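Local coordinates for ribonucleotide monophosphatase NagD (Escherichia coli, PDB 2C4N), which is a magnesium-dependent phosphatase of the HAD superfamily that removes phosphate from nucleotides and probably from a broad range of other phosphate compounds, at residues 9-14 with 40-45; 218-223 with 242-247; 1-6 with 195-200. All coordinates share one frame; numbering follows the deposited sequence.

Contact 1: 9-14 with 40-45. With MG (magnesium ion), chain B; PO4 (phosphate ion), chain D.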
loop_
_atom_site.group_PDB
_atom_site.type_symbol
_atom_site.label_atom_id
_atom_site.label_comp_id
_atom_site.label_asym_id
_atom_site.label_seq_id
_atom_site.Cartn_x
_atom_site.Cartn_y
_atom_site.Cartn_z
ATOM N N ASP A 9 5.198 -26.862 -12.402
ATOM C CA ASP A 9 4.037 -26.391 -11.673
ATOM C C ASP A 9 2.834 -27.266 -12.031
ATOM O O ASP A 9 2.765 -27.825 -13.127
ATOM C CB ASP A 9 3.756 -24.937 -12.026
ATOM C CG ASP A 9 2.508 -24.430 -11.373
ATOM O OD1 ASP A 9 2.433 -24.463 -10.126
ATOM O OD2 ASP A 9 1.604 -24.013 -12.111
ATOM N N ILE A 10 1.881 -27.374 -11.115
ATOM C CA ILE A 10 0.712 -28.218 -11.344
ATOM C C ILE A 10 -0.494 -27.555 -11.998
ATOM O O ILE A 10 -0.824 -27.845 -13.147
ATOM C CB ILE A 10 0.268 -28.887 -10.012
ATOM C CG1 ILE A 10 1.342 -29.889 -9.576
ATOM C CG2 ILE A 10 -1.091 -29.577 -10.178
ATOM C CD1 ILE A 10 1.124 -30.486 -8.196
ATOM N N ASP A 11 -1.152 -26.660 -11.272
ATOM C CA ASP A 11 -2.349 -26.007 -11.793
ATOM C C ASP A 11 -2.126 -25.080 -12.981
ATOM O O ASP A 11 -1.286 -24.191 -12.940
ATOM C CB ASP A 11 -3.053 -25.276 -10.649
ATOM C CG ASP A 11 -3.535 -26.236 -9.575
ATOM O OD1 ASP A 11 -4.372 -27.103 -9.899
ATOM O OD2 ASP A 11 -3.071 -26.138 -8.420
ATOM N N GLY A 12 -2.891 -25.304 -14.048
ATOM C CA GLY A 12 -2.757 -24.485 -15.240
ATOM C C GLY A 12 -1.646 -24.974 -16.151
ATOM O O GLY A 12 -1.401 -24.397 -17.208
ATOM N N VAL A 13 -0.976 -26.046 -15.735
ATOM C CA VAL A 13 0.126 -26.627 -16.493
ATOM C C VAL A 13 -0.116 -28.117 -16.750
ATOM O O VAL A 13 -0.106 -28.572 -17.894
ATOM C CB VAL A 13 1.463 -26.475 -15.725
ATOM C CG1 VAL A 13 2.594 -27.130 -16.510
ATOM C CG2 VAL A 13 1.761 -24.992 -15.478
ATOM N N LEU A 14 -0.342 -28.869 -15.678
ATOM C CA LEU A 14 -0.569 -30.306 -15.781
ATOM C C LEU A 14 -2.034 -30.633 -15.543
ATOM O O LEU A 14 -2.571 -31.594 -16.105
ATOM C CB LEU A 14 0.298 -31.045 -14.751
ATOM C CG LEU A 14 1.815 -30.895 -14.930
ATOM C CD1 LEU A 14 2.559 -31.594 -13.798
ATOM C CD2 LEU A 14 2.220 -31.486 -16.268
ATOM N N LEU A 40 6.884 -31.949 -8.759
ATOM C CA LEU A 40 5.629 -31.349 -9.189
ATOM C C LEU A 40 5.257 -30.410 -8.053
ATOM O O LEU A 40 4.915 -30.833 -6.951
ATOM C CB LEU A 40 4.563 -32.425 -9.409
ATOM C CG LEU A 40 4.933 -33.444 -10.496
ATOM C CD1 LEU A 40 3.723 -34.327 -10.794
ATOM C CD2 LEU A 40 5.391 -32.719 -11.767
ATOM N N LEU A 41 5.344 -29.120 -8.346
ATOM C CA LEU A 41 5.112 -28.072 -7.367
ATOM C C LEU A 41 3.741 -27.413 -7.369
ATOM O O LEU A 41 3.134 -27.202 -8.417
ATOM C CB LEU A 41 6.179 -26.991 -7.569
ATOM C CG LEU A 41 6.204 -25.778 -6.636
ATOM C CD1 LEU A 41 6.796 -26.187 -5.294
ATOM C CD2 LEU A 41 7.032 -24.666 -7.269
ATOM N N THR A 42 3.254 -27.105 -6.172
ATOM C CA THR A 42 1.998 -26.389 -6.034
ATOM C C THR A 42 2.096 -25.477 -4.826
ATOM O O THR A 42 2.642 -25.854 -3.790
ATOM C CB THR A 42 0.771 -27.306 -5.868
ATOM O OG1 THR A 42 -0.391 -26.483 -5.691
ATOM C CG2 THR A 42 0.919 -28.230 -4.667
ATOM N N ASN A 43 1.571 -24.265 -4.970
ATOM C CA ASN A 43 1.601 -23.284 -3.898
ATOM C C ASN A 43 0.572 -23.561 -2.820
ATOM O O ASN A 43 0.639 -22.975 -1.739
ATOM C CB ASN A 43 1.364 -21.892 -4.473
ATOM C CG ASN A 43 2.522 -20.967 -4.224
ATOM O OD1 ASN A 43 3.674 -21.400 -4.202
ATOM N ND2 ASN A 43 2.233 -19.679 -4.064
ATOM N N TYR A 44 -0.378 -24.449 -3.098
ATOM C CA TYR A 44 -1.407 -24.737 -2.117
ATOM C C TYR A 44 -0.995 -25.829 -1.137
ATOM O O TYR A 44 -0.373 -26.822 -1.501
ATOM C CB TYR A 44 -2.737 -25.018 -2.833
ATOM C CG TYR A 44 -3.226 -23.758 -3.544
ATOM C CD1 TYR A 44 -2.823 -23.466 -4.850
ATOM C CD2 TYR A 44 -4.011 -22.811 -2.874
ATOM C CE1 TYR A 44 -3.184 -22.268 -5.470
ATOM C CE2 TYR A 44 -4.375 -21.609 -3.488
ATOM C CZ TYR A 44 -3.959 -21.343 -4.786
ATOM O OH TYR A 44 -4.313 -20.148 -5.389
ATOM N N PRO A 45 -1.315 -25.622 0.146
ATOM C CA PRO A 45 -1.006 -26.514 1.265
ATOM C C PRO A 45 -2.007 -27.552 1.717
ATOM O O PRO A 45 -1.733 -28.277 2.666
ATOM C CB PRO A 45 -0.738 -25.528 2.380
ATOM C CG PRO A 45 -1.867 -24.521 2.146
ATOM C CD PRO A 45 -1.855 -24.337 0.638
HETATM MG MG MG B . -0.132 -22.631 -11.869
HETATM P P PO4 D . -0.308 -23.928 -8.428
HETATM O O1 PO4 D . -0.000 -25.369 -8.601
HETATM O O2 PO4 D . 0.807 -23.263 -7.712
HETATM O O3 PO4 D . -0.489 -23.300 -9.747
HETATM O O4 PO4 D . -1.561 -23.785 -7.644
HETATM O O HOH W 1 -2.551 -28.405 -6.937
HETATM O O HOH W 2 1.306 -20.924 -11.246
HETATM O O HOH W 3 -2.003 -21.236 -11.991
#
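Ile10 N donates to Leu41 O at 3.0 Å, the one direct hydrogen bond between 9-14 and 40-45. It is bent, 133° at the hydrogen. Asp9 pairs with Leu41 in parallel register, and its CA-H is turned to the same carbonyl oxygen. In the apolar part, Ile10 CG1 rests on Leu40 CB at 4.1 Å, while its CD1 reaches Thr42 CB. Leu14 CD1 meets Leu40 CD2 at 3.7 Å, the side chains crossing at about a right angle. Phe56 of helix 49-58 packs on Ile10, Leu14 and Leu40.

Asp9 and Asp11 form the DxD motif of the HAD fold, at the end of strand 5-9. Asp11 is probably an active-site residue. Asp9 OD2 binds the magnesium ion at 2.2 Å, and backbone Asp11 O is a second ligand. Asp201, two waters and phosphate O3 complete the site. The other carboxylate oxygen, Asp9 OD1, forms a salt bridge with Lys176.

The phosphate, probably from the crystallisation liquor, sits between the segments. Asn43 N donates to phosphate O2 at 3.0 Å, nearly straight at 163°. Asp11 N donates to phosphate O1 at 3.2 Å, and Lys176 NZ is also hydrogen-bonded to the phosphate. The Tyr44 ring is edge-on, with Tyr44 CE1 3.1 Å from phosphate O4. Water 1 donates to Asp11 OD2 at 2.8 Å and is also hydrogen-bonded to Thr42 OG1. That hydroxyl lies anti to its backbone N (chi1 178°), which carries it to this water and to Tyr44 N, its ST-turn donor. Asp11 OD1 salt-bridges Arg55, which probably orients Asp11 for proton transfer.

Contact 2: 218-223 with 242-247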
loop_
_atom_site.group_PDB
_atom_site.type_symbol
_atom_site.label_atom_id
_atom_site.label_comp_id
_atom_site.label_asym_id
_atom_site.label_seq_id
_atom_site.Cartn_x
_atom_site.Cartn_y
_atom_site.Cartn_z
ATOM N N ILE A 218 10.325 -21.986 -18.442
ATOM C CA ILE A 218 9.454 -22.267 -19.573
ATOM C C ILE A 218 8.045 -21.870 -19.179
ATOM O O ILE A 218 7.493 -22.383 -18.206
ATOM C CB ILE A 218 9.424 -23.767 -19.954
ATOM C CG1 ILE A 218 10.812 -24.222 -20.405
ATOM C CG2 ILE A 218 8.416 -23.992 -21.084
ATOM C CD1 ILE A 218 10.874 -25.693 -20.797
ATOM N N LEU A 219 7.469 -20.941 -19.926
ATOM C CA LEU A 219 6.112 -20.501 -19.653
ATOM C C LEU A 219 5.152 -21.218 -20.595
ATOM O O LEU A 219 5.377 -21.236 -21.802
ATOM C CB LEU A 219 5.972 -18.991 -19.892
ATOM C CG LEU A 219 4.544 -18.420 -19.830
ATOM C CD1 LEU A 219 4.068 -18.336 -18.380
ATOM C CD2 LEU A 219 4.526 -17.033 -20.461
ATOM N N VAL A 220 4.101 -21.824 -20.052
ATOM C CA VAL A 220 3.099 -22.445 -20.909
ATOM C C VAL A 220 1.930 -21.477 -20.871
ATOM O O VAL A 220 1.744 -20.774 -19.878
ATOM C CB VAL A 220 2.657 -23.852 -20.411
ATOM C CG1 VAL A 220 3.763 -24.850 -20.664
ATOM C CG2 VAL A 220 2.289 -23.812 -18.930
ATOM N N LEU A 221 1.159 -21.426 -21.951
ATOM C CA LEU A 221 0.035 -20.505 -22.057
ATOM C C LEU A 221 -1.310 -21.151 -21.743
ATOM O O LEU A 221 -2.368 -20.590 -22.030
ATOM C CB LEU A 221 0.010 -19.919 -23.473
ATOM C CG LEU A 221 1.322 -19.256 -23.923
ATOM C CD1 LEU A 221 1.258 -18.932 -25.415
ATOM C CD2 LEU A 221 1.570 -18.004 -23.094
ATOM N N SER A 222 -1.261 -22.328 -21.132
ATOM C CA SER A 222 -2.463 -23.075 -20.796
ATOM C C SER A 222 -3.119 -22.650 -19.485
ATOM O O SER A 222 -4.137 -23.221 -19.091
ATOM C CB SER A 222 -2.124 -24.568 -20.742
ATOM O OG SER A 222 -1.011 -24.795 -19.889
ATOM N N GLY A 223 -2.547 -21.647 -18.823
ATOM C CA GLY A 223 -3.100 -21.192 -17.559
ATOM C C GLY A 223 -3.338 -19.695 -17.401
ATOM O O GLY A 223 -3.908 -19.044 -18.278
ATOM N N PRO A 242 2.395 -23.238 -25.963
ATOM C CA PRO A 242 0.961 -23.221 -25.668
ATOM C C PRO A 242 0.688 -24.114 -24.456
ATOM O O PRO A 242 -0.098 -23.761 -23.581
ATOM C CB PRO A 242 0.339 -23.774 -26.947
ATOM C CG PRO A 242 1.296 -23.320 -28.007
ATOM C CD PRO A 242 2.637 -23.605 -27.370
ATOM N N SER A 243 1.358 -25.264 -24.407
ATOM C CA SER A 243 1.186 -26.211 -23.304
ATOM C C SER A 243 2.385 -27.140 -23.231
ATOM O O SER A 243 3.275 -27.072 -24.070
ATOM C CB SER A 243 -0.083 -27.045 -23.506
ATOM O OG SER A 243 0.094 -27.978 -24.558
ATOM N N VAL A 244 2.407 -28.014 -22.228
ATOM C CA VAL A 244 3.511 -28.954 -22.070
ATOM C C VAL A 244 3.644 -29.917 -23.255
ATOM O O VAL A 244 4.708 -30.492 -23.481
ATOM C CB VAL A 244 3.361 -29.785 -20.773
ATOM C CG1 VAL A 244 3.568 -28.888 -19.556
ATOM C CG2 VAL A 244 1.983 -30.443 -20.720
ATOM N N ALA A 245 2.568 -30.076 -24.016
ATOM C CA ALA A 245 2.569 -30.986 -25.158
ATOM C C ALA A 245 3.663 -30.714 -26.187
ATOM O O ALA A 245 4.169 -31.647 -26.818
ATOM C CB ALA A 245 1.205 -30.962 -25.833
ATOM N N GLU A 246 4.034 -29.449 -26.362
ATOM C CA GLU A 246 5.069 -29.107 -27.333
ATOM C C GLU A 246 6.459 -28.908 -26.744
ATOM O O GLU A 246 7.410 -28.653 -27.479
ATOM C CB GLU A 246 4.675 -27.849 -28.115
ATOM C CG GLU A 246 3.424 -27.998 -28.964
ATOM C CD GLU A 246 3.224 -26.825 -29.899
ATOM O OE1 GLU A 246 3.760 -25.734 -29.601
ATOM O OE2 GLU A 246 2.528 -26.988 -30.927
ATOM N N ILE A 247 6.590 -29.014 -25.426
ATOM C CA ILE A 247 7.902 -28.837 -24.808
ATOM C C ILE A 247 8.809 -29.993 -25.228
ATOM O O ILE A 247 8.487 -31.155 -24.976
ATOM C CB ILE A 247 7.816 -28.826 -23.252
ATOM C CG1 ILE A 247 7.020 -27.613 -22.773
ATOM C CG2 ILE A 247 9.213 -28.786 -22.643
ATOM C CD1 ILE A 247 6.840 -27.568 -21.257
HETATM O O HOH W 4 0.489 -27.065 -20.172
#
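Two groups grip Ser222 OG, whose CB lies against Pro242 O. Water 4 donates to Ser222 OG at 2.7 Å, and OG is also hydrogen-bonded to Gly12 O of the metal-binding loop. The same water accepts from Val244 N at 3.0 Å, which ties the two segments together through solvent. With chi1 52°, Ser222 OG stands between the backbone N and the carbonyl carbon, where it meets both water 4 and Gly12 O.

The direct polar link is slighter. Leu221 N donates to Pro242 O at 3.1 Å, but the angle at the hydrogen is 126° and the bond is weak. Ser222 N is as near to that oxygen and makes no bond, because its angle is poor.

The rest of the contact is apolar. Ile218 and Ile247 reach toward each other tip to tip, with Ile218 CG2 3.9 Å from Ile247 CD1. Val220 CG1 lies on the backbone at Ser243, 3.7 Å from Ser243 C. Val220 CG1 also touches Val244 CG1 at 4.2 Å and Ile247 CD1 at 4.1 Å. Val13 packs on both Val220 and Val244.

Residues 218-220 end an inner strand of the parallel sheet. Residues 242-247 follow its edge strand, 239-241, where Trp239 and Tyr241 are backbone hydrogen-bonded to Leu219. Ser243 OG accepts from Ala245 N at 3.3 Å, an ST turn that leads into the 3-10 segment 244-246. Phe27 of helix 24-33 touches Val244 and Ile247.

Between the segments themselves, aliphatic packing and one water bridge do more than the single weak direct bond.

Contact 3: 1-6 with 195-200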
loop_
_atom_site.group_PDB
_atom_site.type_symbol
_atom_site.label_atom_id
_atom_site.label_comp_id
_atom_site.label_asym_id
_atom_site.label_seq_id
_atom_site.Cartn_x
_atom_site.Cartn_y
_atom_site.Cartn_z
ATOM N N MET A 1 25.676 -26.740 -16.753
ATOM C CA MET A 1 25.328 -27.676 -17.810
ATOM C C MET A 1 23.883 -27.567 -18.355
ATOM O O MET A 1 23.262 -26.497 -18.351
ATOM C CB MET A 1 25.751 -29.121 -17.436
ATOM C CG MET A 1 26.732 -29.809 -18.401
ATOM S SD MET A 1 27.017 -31.581 -18.040
ATOM C CE MET A 1 26.899 -32.406 -19.626
ATOM N N THR A 2 23.379 -28.658 -18.869
ATOM C CA THR A 2 22.186 -28.702 -19.644
ATOM C C THR A 2 21.029 -28.937 -18.651
ATOM O O THR A 2 21.281 -28.992 -17.483
ATOM C CB THR A 2 22.371 -29.900 -20.467
ATOM O OG1 THR A 2 21.145 -30.375 -20.963
ATOM C CG2 THR A 2 22.982 -30.930 -19.650
ATOM N N ILE A 3 19.798 -29.104 -19.107
ATOM C CA ILE A 3 18.723 -29.474 -18.234
ATOM C C ILE A 3 18.851 -30.891 -17.723
ATOM O O ILE A 3 18.806 -31.785 -18.493
ATOM C CB ILE A 3 17.399 -29.282 -18.893
ATOM C CG1 ILE A 3 17.183 -27.842 -19.273
ATOM C CG2 ILE A 3 16.352 -29.688 -17.952
ATOM C CD1 ILE A 3 16.027 -27.611 -20.085
ATOM N N LYS A 4 19.028 -31.065 -16.416
ATOM C CA LYS A 4 19.169 -32.396 -15.834
ATOM C C LYS A 4 18.089 -32.659 -14.791
ATOM O O LYS A 4 17.906 -33.794 -14.354
ATOM C CB LYS A 4 20.542 -32.540 -15.172
ATOM C CG LYS A 4 21.726 -32.397 -16.115
ATOM C CD LYS A 4 23.036 -32.543 -15.353
ATOM C CE LYS A 4 24.237 -32.421 -16.272
ATOM N NZ LYS A 4 25.515 -32.532 -15.509
ATOM N N ASN A 5 17.378 -31.604 -14.397
ATOM C CA ASN A 5 16.320 -31.702 -13.389
ATOM C C ASN A 5 15.134 -30.849 -13.829
ATOM O O ASN A 5 15.301 -29.871 -14.560
ATOM C CB ASN A 5 16.835 -31.190 -12.043
ATOM C CG ASN A 5 18.172 -31.796 -11.661
ATOM O OD1 ASN A 5 18.240 -32.907 -11.132
ATOM N ND2 ASN A 5 19.248 -31.067 -11.938
ATOM N N VAL A 6 13.941 -31.197 -13.365
ATOM C CA VAL A 6 12.755 -30.452 -13.757
ATOM C C VAL A 6 11.779 -30.171 -12.624
ATOM O O VAL A 6 11.404 -31.075 -11.885
ATOM C CB VAL A 6 11.961 -31.200 -14.860
ATOM C CG1 VAL A 6 10.708 -30.404 -15.233
ATOM C CG2 VAL A 6 12.841 -31.422 -16.089
ATOM N N GLU A 195 21.343 -26.378 -13.775
ATOM C CA GLU A 195 20.913 -27.516 -14.589
ATOM C C GLU A 195 19.448 -27.852 -14.345
ATOM O O GLU A 195 19.024 -28.989 -14.544
ATOM C CB GLU A 195 21.762 -28.761 -14.304
ATOM C CG GLU A 195 23.151 -28.738 -14.916
ATOM C CD GLU A 195 24.227 -28.446 -13.898
ATOM O OE1 GLU A 195 24.388 -29.253 -12.960
ATOM O OE2 GLU A 195 24.912 -27.412 -14.035
ATOM N N THR A 196 18.675 -26.862 -13.916
ATOM C CA THR A 196 17.266 -27.094 -13.641
ATOM C C THR A 196 16.380 -26.090 -14.349
ATOM O O THR A 196 16.717 -24.912 -14.466
ATOM C CB THR A 196 16.982 -27.032 -12.130
ATOM O OG1 THR A 196 17.828 -27.970 -11.453
ATOM C CG2 THR A 196 15.521 -27.377 -11.839
ATOM N N VAL A 197 15.249 -26.575 -14.842
ATOM C CA VAL A 197 14.289 -25.726 -15.519
ATOM C C VAL A 197 12.995 -25.819 -14.732
ATOM O O VAL A 197 12.714 -26.839 -14.102
ATOM C CB VAL A 197 14.018 -26.218 -16.971
ATOM C CG1 VAL A 197 13.435 -27.629 -16.946
ATOM C CG2 VAL A 197 13.060 -25.268 -17.682
ATOM N N ILE A 198 12.228 -24.741 -14.726
ATOM C CA ILE A 198 10.940 -24.771 -14.063
ATOM C C ILE A 198 9.918 -24.462 -15.139
ATOM O O ILE A 198 10.140 -23.589 -15.977
ATOM C CB ILE A 198 10.818 -23.733 -12.915
ATOM C CG1 ILE A 198 9.378 -23.743 -12.377
ATOM C CG2 ILE A 198 11.206 -22.338 -13.403
ATOM C CD1 ILE A 198 9.210 -22.999 -11.066
ATOM N N VAL A 199 8.821 -25.207 -15.139
ATOM C CA VAL A 199 7.748 -25.001 -16.104
ATOM C C VAL A 199 6.559 -24.457 -15.317
ATOM O O VAL A 199 6.170 -25.032 -14.301
ATOM C CB VAL A 199 7.324 -26.331 -16.783
ATOM C CG1 VAL A 199 6.219 -26.070 -17.793
ATOM C CG2 VAL A 199 8.519 -26.981 -17.465
ATOM N N GLY A 200 5.993 -23.344 -15.769
ATOM C CA GLY A 200 4.858 -22.772 -15.063
ATOM C C GLY A 200 3.966 -21.950 -15.966
ATOM O O GLY A 200 4.354 -21.616 -17.086
HETATM O O HOH W 5 22.137 -30.616 -10.911
#
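Glu195 runs alongside the N-terminal residues and gives the largest share of the contact. Glu195 OE2 forms a salt bridge with the terminal Met1 N at 2.9 Å, met on the anti side and out of the carboxylate plane. Met1 is poorly ordered, so this geometry is uncertain and the bridge may be mobile. The Glu195 chain bends at chi2 (104°), which brings Glu195 CG to 3.2 Å from Thr2 O. Lys4 lies side by side with it, pointing the same way, with Lys4 CD 3.8 Å from Glu195 CG. Water 5 accepts from Asn5 ND2 and donates weakly to Glu195 OE1.

Glu195 O takes two backbone donors, Lys4 N at 2.8 Å and Asn5 N at 3.1 Å. Asn5 ND2 adds a weak bond. Next, Thr196 pairs with Asn5 in parallel register, and Thr196 OG1 lies 3.4 Å from Asn5 CB. That hydroxyl is hydrogen-bonded to His192 O. Val197 N then donates weakly to Asn5 O. Val197 CG1 meets Ile3 CG2 at 3.7 Å and Val6 CG2 at 3.9 Å. The two valines lie side by side on one face of the sheet.

Strand 196-200 runs between 5-9 and 216-220, all parallel, in the Rossmann-like alpha/beta core of the HAD superfamily. Helix 180-189 covers the face with Asn5 and Thr196, through Met189 on both and Leu186 on Thr196. Ile218 of strand 216-220 packs on Val197.

How the contacts relate
The three contacts share one parallel sheet, ordered 68-70, 38-42, 5-9, 196-200, 216-220, 239-241. Their centres lie 14 to 16 Å apart. Contact 1 joins 5-9 to 38-42, contact 3 joins 5-9 to 196-200, and contact 2 lies where 216-220 ends, beside the edge strand. Along the chain, contact 1 is nested within the loop that contact 3 closes, and contact 2 follows. Backbone bonds join them directly: Asp9 N to Val199 O, and Val220 N to Gly200 O. Val13 of contact 1 also packs on Val199 and Gly200 of contact 3. Segments far apart in sequence thus meet in one sheet, whose strand 5-9 ends at the metal site; contact 1 supplies two of its three protein ligands and Asp201 the third.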